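Local coordinates for autoinducer 2-binding protein LsrB (Clostridium saccharobutylicum DSM 13864, PDB 6DSP) that binds the quorum-sensing signal autoinducer-2 as a receptor of the bacterial solute-binding protein 2 family, at residues Ser196-Glu201 and Cys222-Ala227. Numbering follows the deposited sequence.
Sequences SNQDAE and CNDSTA. With PAV ((2R,4S)-2-methyl-2,3,3,4-tetrahydroxytetrahydrofuran), chain C.
Thr226 sets its side chain against the backbone of the type I' turn Ser196-Asp199, joining two strand-to-helix loops of a periplasmic binding protein domain beside the autoinducer-2 pocket. Strands 187-195 and 219-222 of one parallel sheet lead into these loops, and a helix follows each. Thr226 faces the chain with both branches: OG1, beside the backbone N (chi1 -50°), lies over the backbone of Gln198, 3.6 Å from its CA, while CG2, anti to that N, reaches the first turn of helix 200-213 and meets Ala200 CA, also at 3.6 Å. Gln198, at a left-handed backbone position of the turn, sends its side chain across that of Asp224, with CG 3.6 Å from Asp224 OD1 and the amide plane nearly perpendicular to the carboxylate, at 84°. The two polar ends are bridged by a water that accepts from Gln198 NE2, donates to Asp224 OD1 and Ser225 OG, and also bonds Thr226 OG1. A second water ties Ser196 OG and Gln198 N to Asp224 OD2; Ser196 OG is also bonded to His159. Asp224 in turn caps the start of helix 227-237. OD2 takes Ala227 N on its anti side and Thr226 N from above the carboxylate plane, while OD1 accepts from Gln168 NE2. With both oxygens gripped, the buried carboxylate is held against rotation, and the surrounding donors would be expected to favour its charged form. The Asp224 loop also meets the ligand directly: Ser225 N donates to O5 of the bound tetrahydrofuran ligand, at 2.9 Å and an N-H...O angle of 150°. Farther from the pocket, a third water donates to Gln198 O and is hydrogen-bonded to Thr226 OG1 at 2.9 Å.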
loop_
_atom_site.group_PDB
_atom_site.type_symbol
_atom_site.label_atom_id
_atom_site.label_comp_id
_atom_site.label_asym_id
_atom_site.label_seq_id
_atom_site.Cartn_x
_atom_site.Cartn_y
_atom_site.Cartn_z
ATOM N N SER A 196 -1.780 -4.486 13.488
ATOM C CA SER A 196 -2.243 -5.874 13.384
ATOM C C SER A 196 -1.378 -6.745 12.482
ATOM O O SER A 196 -1.716 -7.924 12.269
ATOM C CB SER A 196 -3.730 -5.976 13.033
ATOM O OG SER A 196 -4.052 -5.161 11.919
ATOM N N ASN A 197 -0.250 -6.239 12.017
ATOM C CA ASN A 197 0.817 -7.082 11.487
ATOM C C ASN A 197 0.433 -7.845 10.234
ATOM O O ASN A 197 1.068 -8.861 9.905
ATOM C CB ASN A 197 1.384 -8.001 12.574
ATOM C CG ASN A 197 1.766 -7.211 13.792
ATOM O OD1 ASN A 197 2.627 -6.369 13.711
ATOM N ND2 ASN A 197 1.111 -7.461 14.903
ATOM N N GLN A 198 -0.576 -7.365 9.527
ATOM C CA GLN A 198 -1.095 -7.990 8.309
ATOM C C GLN A 198 -1.583 -9.409 8.541
ATOM O O GLN A 198 -1.644 -10.207 7.596
ATOM C CB GLN A 198 -0.102 -7.901 7.143
ATOM C CG GLN A 198 0.250 -6.455 6.865
ATOM C CD GLN A 198 1.252 -6.270 5.772
ATOM O OE1 GLN A 198 2.459 -6.216 6.028
ATOM N NE2 GLN A 198 0.773 -6.225 4.546
ATOM N N ASP A 199 -1.949 -9.735 9.772
ATOM C CA ASP A 199 -2.502 -11.034 10.094
ATOM C C ASP A 199 -4.027 -10.886 10.139
ATOM O O ASP A 199 -4.545 -10.109 10.941
ATOM C CB ASP A 199 -1.938 -11.485 11.439
ATOM C CG ASP A 199 -2.407 -12.853 11.787
ATOM O OD1 ASP A 199 -3.576 -13.027 12.132
ATOM O OD2 ASP A 199 -1.622 -13.780 11.575
ATOM N N ALA A 200 -4.732 -11.614 9.272
ATOM C CA ALA A 200 -6.155 -11.397 9.107
ATOM C C ALA A 200 -6.918 -11.617 10.413
ATOM O O ALA A 200 -7.796 -10.814 10.767
ATOM C CB ALA A 200 -6.682 -12.282 7.979
ATOM N N GLU A 201 -6.611 -12.686 11.148
ATOM C CA GLU A 201 -7.317 -12.922 12.403
ATOM C C GLU A 201 -6.950 -11.876 13.454
ATOM O O GLU A 201 -7.819 -11.412 14.209
ATOM C CB GLU A 201 -7.066 -14.348 12.916
ATOM C CG GLU A 201 -7.564 -15.496 11.986
ATOM C CD GLU A 201 -9.077 -15.625 11.915
ATOM O OE1 GLU A 201 -9.625 -16.705 12.198
ATOM O OE2 GLU A 201 -9.744 -14.653 11.554
ATOM N N CYS A 222 -7.938 2.975 8.559
ATOM C CA CYS A 222 -7.305 1.657 8.415
ATOM C C CYS A 222 -6.504 1.621 7.115
ATOM O O CYS A 222 -6.949 1.024 6.125
ATOM C CB CYS A 222 -8.389 0.581 8.405
ATOM S SG CYS A 222 -9.301 0.555 9.968
ATOM N N ASN A 223 -5.314 2.253 7.122
ATOM C CA ASN A 223 -4.472 2.367 5.932
ATOM C C ASN A 223 -3.645 1.110 5.664
ATOM O O ASN A 223 -2.422 1.170 5.521
ATOM C CB ASN A 223 -3.565 3.601 6.026
ATOM C CG ASN A 223 -2.806 3.689 7.364
ATOM O OD1 ASN A 223 -3.389 3.498 8.442
ATOM N ND2 ASN A 223 -1.533 4.036 7.291
ATOM N N ASP A 224 -4.332 -0.034 5.592
ATOM C CA ASP A 224 -3.710 -1.331 5.368
ATOM C C ASP A 224 -4.799 -2.301 4.923
ATOM O O ASP A 224 -5.902 -2.311 5.477
ATOM C CB ASP A 224 -3.036 -1.828 6.640
ATOM C CG ASP A 224 -2.591 -3.281 6.505
ATOM O OD1 ASP A 224 -1.587 -3.513 5.787
ATOM O OD2 ASP A 224 -3.274 -4.174 7.061
ATOM N N SER A 225 -4.467 -3.141 3.935
ATOM C CA SER A 225 -5.419 -4.035 3.288
ATOM C C SER A 225 -5.906 -5.183 4.182
ATOM O O SER A 225 -6.864 -5.866 3.802
ATOM C CB SER A 225 -4.873 -4.593 1.986
ATOM O OG SER A 225 -3.807 -5.469 2.238
ATOM N N THR A 226 -5.253 -5.425 5.317
ATOM C CA THR A 226 -5.709 -6.384 6.311
ATOM C C THR A 226 -6.462 -5.681 7.431
ATOM O O THR A 226 -7.534 -6.133 7.857
ATOM C CB THR A 226 -4.515 -7.167 6.914
ATOM O OG1 THR A 226 -3.691 -7.687 5.873
ATOM C CG2 THR A 226 -5.010 -8.333 7.716
ATOM N N ALA A 227 -5.924 -4.558 7.907
ATOM C CA ALA A 227 -6.610 -3.823 8.970
ATOM C C ALA A 227 -8.008 -3.389 8.566
ATOM O O ALA A 227 -8.920 -3.411 9.393
ATOM C CB ALA A 227 -5.806 -2.590 9.346
HETATM O O2 PAV C . -2.571 -0.156 2.213
HETATM C C2 PAV C . -2.007 -1.259 1.472
HETATM C C1 PAV C . -2.926 -1.738 0.326
HETATM O O5 PAV C . -2.069 -2.427 2.464
HETATM C C5 PAV C . -1.104 -3.313 2.091
HETATM C C4 PAV C . -0.244 -2.642 1.005
HETATM O O4 PAV C . 1.140 -2.860 1.258
HETATM C C3 PAV C . -0.691 -1.181 1.116
HETATM O O3 PAV C . -0.556 -0.530 -0.118
HETATM O O13 PAV C . 0.042 -0.524 2.126
HETATM O O HOH W 1 -2.430 -5.200 9.626
HETATM O O HOH W 2 -2.103 -5.860 4.420
HETATM O O HOH W 3 -3.535 -10.571 5.317
#